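Local coordinates for nonsense-mediated mRNA decay protein 2 (Saccharomyces cerevisiae, PDB 4LUN) that takes part in nonsense-mediated decay, the degradation of mRNAs that contain premature stop codons, and binds the helicase Upf1 through its C-terminus, at residues K43-F48 against I73-E78; G47-S52 against N87-A92; A63-Y68 against Q102-R107. All coordinates share one frame; numbering follows the deposited sequence.

Overall arrangement
The three contacts lie on the same MIF4G domain, the N-terminal one of Upf2, and link helices and interhelical loops of its first part. Contacts 1 and 2 share G47 and F48, and their centres are 12 Å apart. They meet where K46 CE packs on S52 CB at 3.9 Å. Contact 1 sets the end of helix 34-44 on helix 69-81; contact 2 sets the following loop on the start of helix 87-104. Contact 3 lies near the other end of that helix. Its centre is 14 Å from that of contact 1, which it touches through I73 CD1 and R107 O at 3.6 Å. Contacts 2 and 3 do not touch; their nearest atoms are about 11 Å apart.

Contact 1. Residues K43-F48 against I73-E78; sequences KLKKGF and IVTVTE
V76 CG2 is the methyl that meets both L44 and F48. It lies 3.8 Å from L44 CD1 and also 3.8 Å from F48 CZ. It comes to the F48 ring at the edge, in the ring plane. L44 CD2 is only slightly farther from the same methyl.

A second apolar patch forms at T75. Its methyl CG2 is 3.8 Å from L44 CB and 3.9 Å from K45 CG. The torsion at T75 (chi1 -60°) places CG2 anti to the backbone N and directs it at this corner. The hydroxyl OG1 turns back to E71 O in its own helix, which satisfies it. K45 gives only the start of its chain to the contact.

Backbone bonds shape the turn. G47 N donates to L44 O at 2.9 Å and closes a type I turn. G47 then leaves the helical conformation with positive phi, and the chain swings F48 back toward V76. I97 and L100 of helix 87-104 also touch V76. The end of helix 34-44 and the loop after it thus pack on helix 69-81, as fits the all-helical, HEAT-repeat MIF4G domain.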
loop_
_atom_site.group_PDB
_atom_site.type_symbol
_atom_site.label_atom_id
_atom_site.label_comp_id
_atom_site.label_asym_id
_atom_site.label_seq_id
_atom_site.Cartn_x
_atom_site.Cartn_y
_atom_site.Cartn_z
ATOM N N LYS A 43 25.289 5.451 -4.419
ATOM C CA LYS A 43 24.496 4.861 -5.488
ATOM C C LYS A 43 23.052 4.604 -5.024
ATOM O O LYS A 43 22.097 4.870 -5.763
ATOM C CB LYS A 43 25.154 3.578 -5.999
ATOM C CG LYS A 43 24.976 3.354 -7.494
ATOM C CD LYS A 43 25.740 2.130 -7.966
ATOM C CE LYS A 43 27.229 2.411 -8.078
ATOM N NZ LYS A 43 28.031 1.167 -7.887
ATOM N N LEU A 44 22.899 4.111 -3.796
ATOM C CA LEU A 44 21.571 3.882 -3.213
ATOM C C LEU A 44 20.778 5.182 -3.144
ATOM O O LEU A 44 19.587 5.220 -3.475
ATOM C CB LEU A 44 21.689 3.296 -1.800
ATOM C CG LEU A 44 22.047 1.823 -1.611
ATOM C CD1 LEU A 44 22.114 1.490 -0.122
ATOM C CD2 LEU A 44 21.047 0.918 -2.319
ATOM N N LYS A 45 21.459 6.242 -2.713
ATOM C CA LYS A 45 20.856 7.546 -2.472
ATOM C C LYS A 45 20.365 8.244 -3.729
ATOM O O LYS A 45 19.632 9.229 -3.642
ATOM C CB LYS A 45 21.841 8.461 -1.743
ATOM C CG LYS A 45 21.650 8.498 -0.246
ATOM C CD LYS A 45 22.714 9.347 0.418
ATOM C CE LYS A 45 22.445 9.475 1.904
ATOM N NZ LYS A 45 23.697 9.663 2.686
ATOM N N LYS A 46 20.762 7.757 -4.898
ATOM C CA LYS A 46 20.248 8.359 -6.117
ATOM C C LYS A 46 18.821 7.867 -6.368
ATOM O O LYS A 46 18.104 8.411 -7.209
ATOM C CB LYS A 46 21.159 8.080 -7.313
ATOM C CG LYS A 46 20.757 6.889 -8.153
ATOM C CD LYS A 46 21.044 7.170 -9.620
ATOM C CE LYS A 46 20.463 6.090 -10.515
ATOM N NZ LYS A 46 20.116 6.637 -11.858
ATOM N N GLY A 47 18.413 6.843 -5.620
ATOM C CA GLY A 47 17.039 6.369 -5.660
ATOM C C GLY A 47 16.856 5.087 -6.446
ATOM O O GLY A 47 17.697 4.716 -7.269
ATOM N N PHE A 48 15.743 4.401 -6.190
ATOM C CA PHE A 48 15.455 3.160 -6.886
ATOM C C PHE A 48 14.675 3.478 -8.160
ATOM O O PHE A 48 13.455 3.656 -8.130
ATOM C CB PHE A 48 14.690 2.187 -5.975
ATOM C CG PHE A 48 15.441 1.814 -4.715
ATOM C CD1 PHE A 48 16.818 1.989 -4.626
ATOM C CD2 PHE A 48 14.771 1.292 -3.619
ATOM C CE1 PHE A 48 17.507 1.653 -3.471
ATOM C CE2 PHE A 48 15.457 0.947 -2.460
ATOM C CZ PHE A 48 16.825 1.129 -2.384
ATOM N N ILE A 73 20.650 0.222 5.889
ATOM C CA ILE A 73 19.265 0.038 6.323
ATOM C C ILE A 73 18.502 1.364 6.369
ATOM O O ILE A 73 17.410 1.477 5.806
ATOM C CB ILE A 73 19.208 -0.641 7.705
ATOM C CG1 ILE A 73 19.696 -2.086 7.594
ATOM C CG2 ILE A 73 17.794 -0.585 8.283
ATOM C CD1 ILE A 73 20.058 -2.704 8.915
ATOM N N VAL A 74 19.078 2.366 7.030
ATOM C CA VAL A 74 18.474 3.703 7.066
ATOM C C VAL A 74 18.339 4.315 5.673
ATOM O O VAL A 74 17.286 4.847 5.318
ATOM C CB VAL A 74 19.276 4.662 7.961
ATOM C CG1 VAL A 74 18.707 6.078 7.871
ATOM C CG2 VAL A 74 19.264 4.173 9.398
ATOM N N THR A 75 19.403 4.234 4.884
ATOM C CA THR A 75 19.391 4.775 3.529
ATOM C C THR A 75 18.320 4.129 2.658
ATOM O O THR A 75 17.546 4.824 1.993
ATOM C CB THR A 75 20.762 4.615 2.849
ATOM O OG1 THR A 75 21.751 5.322 3.607
ATOM C CG2 THR A 75 20.722 5.153 1.427
ATOM N N VAL A 76 18.277 2.800 2.666
ATOM C CA VAL A 76 17.297 2.061 1.882
ATOM C C VAL A 76 15.862 2.325 2.368
ATOM O O VAL A 76 14.935 2.412 1.562
ATOM C CB VAL A 76 17.619 0.548 1.891
ATOM C CG1 VAL A 76 16.369 -0.287 1.756
ATOM C CG2 VAL A 76 18.618 0.212 0.786
ATOM N N THR A 77 15.690 2.466 3.680
ATOM C CA THR A 77 14.373 2.748 4.242
ATOM C C THR A 77 13.821 4.036 3.647
ATOM O O THR A 77 12.663 4.099 3.234
ATOM C CB THR A 77 14.403 2.882 5.772
ATOM O OG1 THR A 77 14.844 1.654 6.362
ATOM C CG2 THR A 77 13.003 3.197 6.297
ATOM N N GLU A 78 14.666 5.062 3.600
ATOM C CA GLU A 78 14.288 6.340 3.015
ATOM C C GLU A 78 14.009 6.204 1.519
ATOM O O GLU A 78 13.006 6.708 1.022
ATOM C CB GLU A 78 15.384 7.376 3.268
ATOM C CG GLU A 78 14.873 8.783 3.469
ATOM C CD GLU A 78 15.739 9.575 4.430
ATOM O OE1 GLU A 78 15.190 10.114 5.416
ATOM O OE2 GLU A 78 16.966 9.659 4.202
#

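Contact 2. Residues G47-S52 against N87-A92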
loop_
_atom_site.group_PDB
_atom_site.type_symbol
_atom_site.label_atom_id
_atom_site.label_comp_id
_atom_site.label_asym_id
_atom_site.label_seq_id
_atom_site.Cartn_x
_atom_site.Cartn_y
_atom_site.Cartn_z
ATOM N N GLY A 47 18.413 6.843 -5.620
ATOM C CA GLY A 47 17.039 6.369 -5.660
ATOM C C GLY A 47 16.856 5.087 -6.446
ATOM O O GLY A 47 17.697 4.716 -7.269
ATOM N N PHE A 48 15.743 4.401 -6.190
ATOM C CA PHE A 48 15.455 3.160 -6.886
ATOM C C PHE A 48 14.675 3.478 -8.160
ATOM O O PHE A 48 13.455 3.656 -8.130
ATOM C CB PHE A 48 14.690 2.187 -5.975
ATOM C CG PHE A 48 15.441 1.814 -4.715
ATOM C CD1 PHE A 48 16.818 1.989 -4.626
ATOM C CD2 PHE A 48 14.771 1.292 -3.619
ATOM C CE1 PHE A 48 17.507 1.653 -3.471
ATOM C CE2 PHE A 48 15.457 0.947 -2.460
ATOM C CZ PHE A 48 16.825 1.129 -2.384
ATOM N N VAL A 49 15.402 3.587 -9.269
ATOM C CA VAL A 49 14.797 3.833 -10.570
ATOM C C VAL A 49 15.268 2.769 -11.549
ATOM O O VAL A 49 16.194 2.013 -11.256
ATOM C CB VAL A 49 15.157 5.227 -11.130
ATOM C CG1 VAL A 49 14.708 6.329 -10.175
ATOM C CG2 VAL A 49 16.648 5.320 -11.408
ATOM N N LYS A 50 14.625 2.721 -12.709
ATOM C CA LYS A 50 14.894 1.694 -13.707
ATOM C C LYS A 50 16.357 1.681 -14.133
ATOM O O LYS A 50 16.945 2.735 -14.386
ATOM C CB LYS A 50 13.993 1.902 -14.927
ATOM C CG LYS A 50 13.625 0.618 -15.645
ATOM C CD LYS A 50 14.255 0.538 -17.019
ATOM C CE LYS A 50 13.706 -0.649 -17.795
ATOM N NZ LYS A 50 12.234 -0.535 -18.011
ATOM N N GLY A 51 16.938 0.485 -14.195
ATOM C CA GLY A 51 18.310 0.314 -14.644
ATOM C C GLY A 51 19.354 0.379 -13.543
ATOM O O GLY A 51 20.435 -0.204 -13.670
ATOM N N SER A 52 19.037 1.084 -12.458
ATOM C CA SER A 52 19.974 1.253 -11.348
ATOM C C SER A 52 20.255 -0.061 -10.615
ATOM O O SER A 52 21.225 -0.168 -9.865
ATOM C CB SER A 52 19.456 2.306 -10.360
ATOM O OG SER A 52 18.336 1.832 -9.635
ATOM N N ASN A 87 5.932 1.878 -12.638
ATOM C CA ASN A 87 6.046 0.430 -12.549
ATOM C C ASN A 87 7.479 -0.068 -12.699
ATOM O O ASN A 87 7.879 -1.024 -12.032
ATOM C CB ASN A 87 5.115 -0.254 -13.548
ATOM C CG ASN A 87 3.658 -0.094 -13.175
ATOM O OD1 ASN A 87 3.316 -0.021 -11.993
ATOM N ND2 ASN A 87 2.788 -0.028 -14.179
ATOM N N ASP A 88 8.253 0.593 -13.553
ATOM C CA ASP A 88 9.643 0.197 -13.785
ATOM C C ASP A 88 10.554 0.495 -12.596
ATOM O O ASP A 88 11.505 -0.247 -12.333
ATOM C CB ASP A 88 10.188 0.851 -15.054
ATOM C CG ASP A 88 9.712 0.158 -16.315
ATOM O OD1 ASP A 88 9.276 0.862 -17.249
ATOM O OD2 ASP A 88 9.778 -1.093 -16.372
ATOM N N ASP A 89 10.259 1.576 -11.883
ATOM C CA ASP A 89 11.024 1.931 -10.696
ATOM C C ASP A 89 10.734 0.962 -9.548
ATOM O O ASP A 89 11.638 0.578 -8.806
ATOM C CB ASP A 89 10.729 3.369 -10.276
ATOM C CG ASP A 89 11.295 4.384 -11.251
ATOM O OD1 ASP A 89 11.761 3.973 -12.337
ATOM O OD2 ASP A 89 11.274 5.591 -10.933
ATOM N N VAL A 90 9.474 0.568 -9.409
ATOM C CA VAL A 90 9.092 -0.454 -8.426
ATOM C C VAL A 90 9.832 -1.782 -8.659
ATOM O O VAL A 90 10.340 -2.393 -7.717
ATOM C CB VAL A 90 7.551 -0.660 -8.406
ATOM C CG1 VAL A 90 7.167 -1.813 -7.512
ATOM C CG2 VAL A 90 6.851 0.616 -7.950
ATOM N N ILE A 91 9.913 -2.222 -9.910
ATOM C CA ILE A 91 10.634 -3.456 -10.228
ATOM C C ILE A 91 12.107 -3.376 -9.837
ATOM O O ILE A 91 12.664 -4.325 -9.277
ATOM C CB ILE A 91 10.510 -3.825 -11.722
ATOM C CG1 ILE A 91 9.182 -4.529 -11.969
ATOM C CG2 ILE A 91 11.642 -4.729 -12.171
ATOM C CD1 ILE A 91 8.469 -4.036 -13.194
ATOM N N ALA A 92 12.732 -2.242 -10.140
ATOM C CA ALA A 92 14.116 -2.008 -9.758
ATOM C C ALA A 92 14.279 -2.111 -8.246
ATOM O O ALA A 92 15.211 -2.751 -7.762
ATOM C CB ALA A 92 14.579 -0.649 -10.254
#
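K50 and D88 form a salt bridge, with K50 NZ 3.0 Å from D88 OD2. The lysine chain is bent at chi2 and again at chi4 (62°). These bends fold it alongside D88, and the two side chains point the same way. K50 CG also rests on D88 CB at 3.5 Å.

D89 takes the second polar role. Its OD1 accepts the backbone N-H of K50 at 3.1 Å. The bond is bent, with an angle of 140° at the hydrogen. The donor comes from above the carboxylate plane, 54° out of it. The carboxylate also lies against V49: OD2 is 3.6 Å from V49 CG1, and OD1 sits near V49 CA. The D89 carboxylate thus holds the backbone of the loop and also touches the V49 side chain. With an alanine at this position the N-H of K50 would probably lose this acceptor and a gap would open beside V49, so that the loop is held less firmly to the helix.

V49 O is occupied within its own loop. S52 OG donates to it at 2.7 Å, in the carbonyl plane and on a lone pair. S52 N donates to it too and closes a type II turn from V49 to S52.

The packing is close around the backbone. A92 CB lies 3.3 Å from V49 O, and D89 CB is 3.5 Å from F48 O. The CA atoms of V49 and D89 are 4.2 Å apart.

The loop joins helix 34-44 to helix 52-60 and crosses the first turns of helix 87-104. F48 continues inward between helices, touching A93 and I96 of helix 87-104 and C79 and L80 of helix 69-81.

Contact 3. Residues A63-Y68 against Q102-R107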
loop_
_atom_site.group_PDB
_atom_site.type_symbol
_atom_site.label_atom_id
_atom_site.label_comp_id
_atom_site.label_asym_id
_atom_site.label_seq_id
_atom_site.Cartn_x
_atom_site.Cartn_y
_atom_site.Cartn_z
ATOM N N ALA A 63 31.525 -5.980 -3.176
ATOM C CA ALA A 63 31.827 -5.229 -1.962
ATOM C C ALA A 63 31.432 -5.981 -0.704
ATOM O O ALA A 63 30.414 -6.677 -0.673
ATOM C CB ALA A 63 31.150 -3.873 -1.995
ATOM N N SER A 64 32.255 -5.830 0.328
ATOM C CA SER A 64 31.921 -6.267 1.673
ATOM C C SER A 64 31.341 -5.064 2.390
ATOM O O SER A 64 32.064 -4.133 2.750
ATOM C CB SER A 64 33.160 -6.750 2.418
ATOM O OG SER A 64 32.883 -6.887 3.802
ATOM N N LEU A 65 30.033 -5.102 2.597
ATOM C CA LEU A 65 29.275 -3.956 3.076
ATOM C C LEU A 65 28.852 -4.097 4.537
ATOM O O LEU A 65 28.123 -3.253 5.061
ATOM C CB LEU A 65 28.034 -3.792 2.203
ATOM C CG LEU A 65 28.275 -3.497 0.725
ATOM C CD1 LEU A 65 27.063 -3.853 -0.111
ATOM C CD2 LEU A 65 28.613 -2.035 0.540
ATOM N N GLU A 66 29.319 -5.155 5.193
ATOM C CA GLU A 66 28.878 -5.499 6.549
ATOM C C GLU A 66 28.965 -4.370 7.584
ATOM O O GLU A 66 28.051 -4.174 8.382
ATOM C CB GLU A 66 29.653 -6.721 7.057
ATOM C CG GLU A 66 28.977 -7.445 8.208
ATOM C CD GLU A 66 27.729 -8.194 7.769
ATOM O OE1 GLU A 66 26.690 -8.070 8.450
ATOM O OE2 GLU A 66 27.794 -8.909 6.744
ATOM N N LYS A 67 30.065 -3.630 7.589
ATOM C CA LYS A 67 30.247 -2.599 8.604
ATOM C C LYS A 67 29.444 -1.343 8.287
ATOM O O LYS A 67 29.323 -0.454 9.133
ATOM C CB LYS A 67 31.728 -2.257 8.792
ATOM C CG LYS A 67 32.562 -2.394 7.531
ATOM C CD LYS A 67 33.223 -3.767 7.435
ATOM C CE LYS A 67 32.693 -4.552 6.239
ATOM N NZ LYS A 67 32.416 -3.660 5.079
ATOM N N TYR A 68 28.906 -1.266 7.069
ATOM C CA TYR A 68 28.041 -0.148 6.689
ATOM C C TYR A 68 26.561 -0.551 6.692
ATOM O O TYR A 68 25.708 0.203 6.230
ATOM C CB TYR A 68 28.433 0.412 5.312
ATOM C CG TYR A 68 29.501 1.496 5.347
ATOM C CD1 TYR A 68 29.168 2.834 5.170
ATOM C CD2 TYR A 68 30.838 1.180 5.559
ATOM C CE1 TYR A 68 30.139 3.827 5.203
ATOM C CE2 TYR A 68 31.815 2.166 5.591
ATOM C CZ TYR A 68 31.460 3.483 5.417
ATOM O OH TYR A 68 32.431 4.467 5.448
ATOM N N GLN A 102 19.177 -11.188 0.120
ATOM C CA GLN A 102 19.883 -12.439 -0.155
ATOM C C GLN A 102 21.301 -12.412 0.414
ATOM O O GLN A 102 21.834 -13.448 0.825
ATOM C CB GLN A 102 19.896 -12.719 -1.656
ATOM C CG GLN A 102 18.534 -13.171 -2.175
ATOM C CD GLN A 102 18.398 -13.019 -3.663
ATOM O OE1 GLN A 102 19.390 -12.977 -4.384
ATOM N NE2 GLN A 102 17.158 -12.919 -4.136
ATOM N N ARG A 103 21.902 -11.225 0.449
ATOM C CA ARG A 103 23.243 -11.068 1.017
ATOM C C ARG A 103 23.227 -11.127 2.542
ATOM O O ARG A 103 24.080 -11.779 3.158
ATOM C CB ARG A 103 23.874 -9.743 0.576
ATOM C CG ARG A 103 24.619 -9.766 -0.756
ATOM C CD ARG A 103 25.982 -10.465 -0.667
ATOM N NE ARG A 103 26.786 -10.041 0.485
ATOM C CZ ARG A 103 27.695 -9.067 0.464
ATOM N NH1 ARG A 103 27.935 -8.387 -0.653
ATOM N NH2 ARG A 103 28.368 -8.765 1.570
ATOM N N PHE A 104 22.253 -10.453 3.153
ATOM C CA PHE A 104 22.266 -10.257 4.605
ATOM C C PHE A 104 21.133 -10.902 5.411
ATOM O O PHE A 104 21.192 -10.912 6.642
ATOM C CB PHE A 104 22.348 -8.765 4.940
ATOM C CG PHE A 104 23.468 -8.053 4.234
ATOM C CD1 PHE A 104 24.792 -8.321 4.559
ATOM C CD2 PHE A 104 23.203 -7.126 3.235
ATOM C CE1 PHE A 104 25.826 -7.676 3.902
ATOM C CE2 PHE A 104 24.235 -6.482 2.574
ATOM C CZ PHE A 104 25.546 -6.756 2.910
ATOM N N ASN A 105 20.109 -11.434 4.745
ATOM C CA ASN A 105 18.945 -11.972 5.463
ATOM C C ASN A 105 18.367 -10.985 6.495
ATOM O O ASN A 105 18.313 -9.785 6.259
ATOM C CB ASN A 105 19.282 -13.327 6.117
ATOM C CG ASN A 105 18.094 -13.962 6.829
ATOM O OD1 ASN A 105 17.021 -14.119 6.252
ATOM N ND2 ASN A 105 18.263 -14.251 8.119
ATOM N N GLY A 106 17.997 -11.517 7.656
ATOM C CA GLY A 106 17.157 -10.865 8.631
ATOM C C GLY A 106 17.812 -9.692 9.299
ATOM O O GLY A 106 17.126 -8.753 9.667
ATOM N N ARG A 107 19.135 -9.720 9.456
ATOM C CA ARG A 107 19.794 -8.572 10.068
ATOM C C ARG A 107 19.658 -7.308 9.207
ATOM O O ARG A 107 19.804 -6.203 9.716
ATOM C CB ARG A 107 21.255 -8.871 10.437
ATOM C CG ARG A 107 22.146 -9.263 9.282
ATOM C CD ARG A 107 23.497 -9.775 9.791
ATOM N NE ARG A 107 24.474 -9.854 8.708
ATOM C CZ ARG A 107 24.650 -10.921 7.934
ATOM N NH1 ARG A 107 23.921 -12.012 8.126
ATOM N NH2 ARG A 107 25.557 -10.901 6.965
#
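E66 and R107 form a two-point salt bridge. R107 approaches side-on with NE and NH2, one nitrogen to each carboxylate oxygen. NE donates to E66 OE1 at 2.9 Å, and NH2 to E66 OE2 at 3.0 Å. Both oxygens are met on the syn side. The two flat groups are not coplanar; their planes are 35° apart. R107 reaches across with its chain extended from CG to NE, while E66 bends at chi2 (71°) to bring its carboxylate round.

R103 satisfies the other end of the loop. Its NH1 donates to A63 O at 3.0 Å, in the guanidinium plane and nearly along the C=O axis. The same NH1 also donates to L60 O, at the end of helix 52-60. One nitrogen thus ties together two backbone carbonyls. The backbone N atoms of L65 and E66 are buried by the contact and have no partner in the model.

F104 touches both arginines. Its CZ lies over one face of the R103 guanidinium, offset toward the rim, and is 3.9 Å from L65 CB. E66 OE2 comes to the ring edge, 3.7 Å from F104 CE1, with carboxylate and ring planes 79° apart. R107 NH2 is also at that ring's edge, in plane.

The contact joins two interhelical connections: the loop from helix 52-60 to helix 69-81, and the sharp bend at N105 between helices 87-104 and 106-116. Such a meeting of interhelical turns at one edge of the helical array is consistent with the HEAT-repeat build of this MIF4G domain.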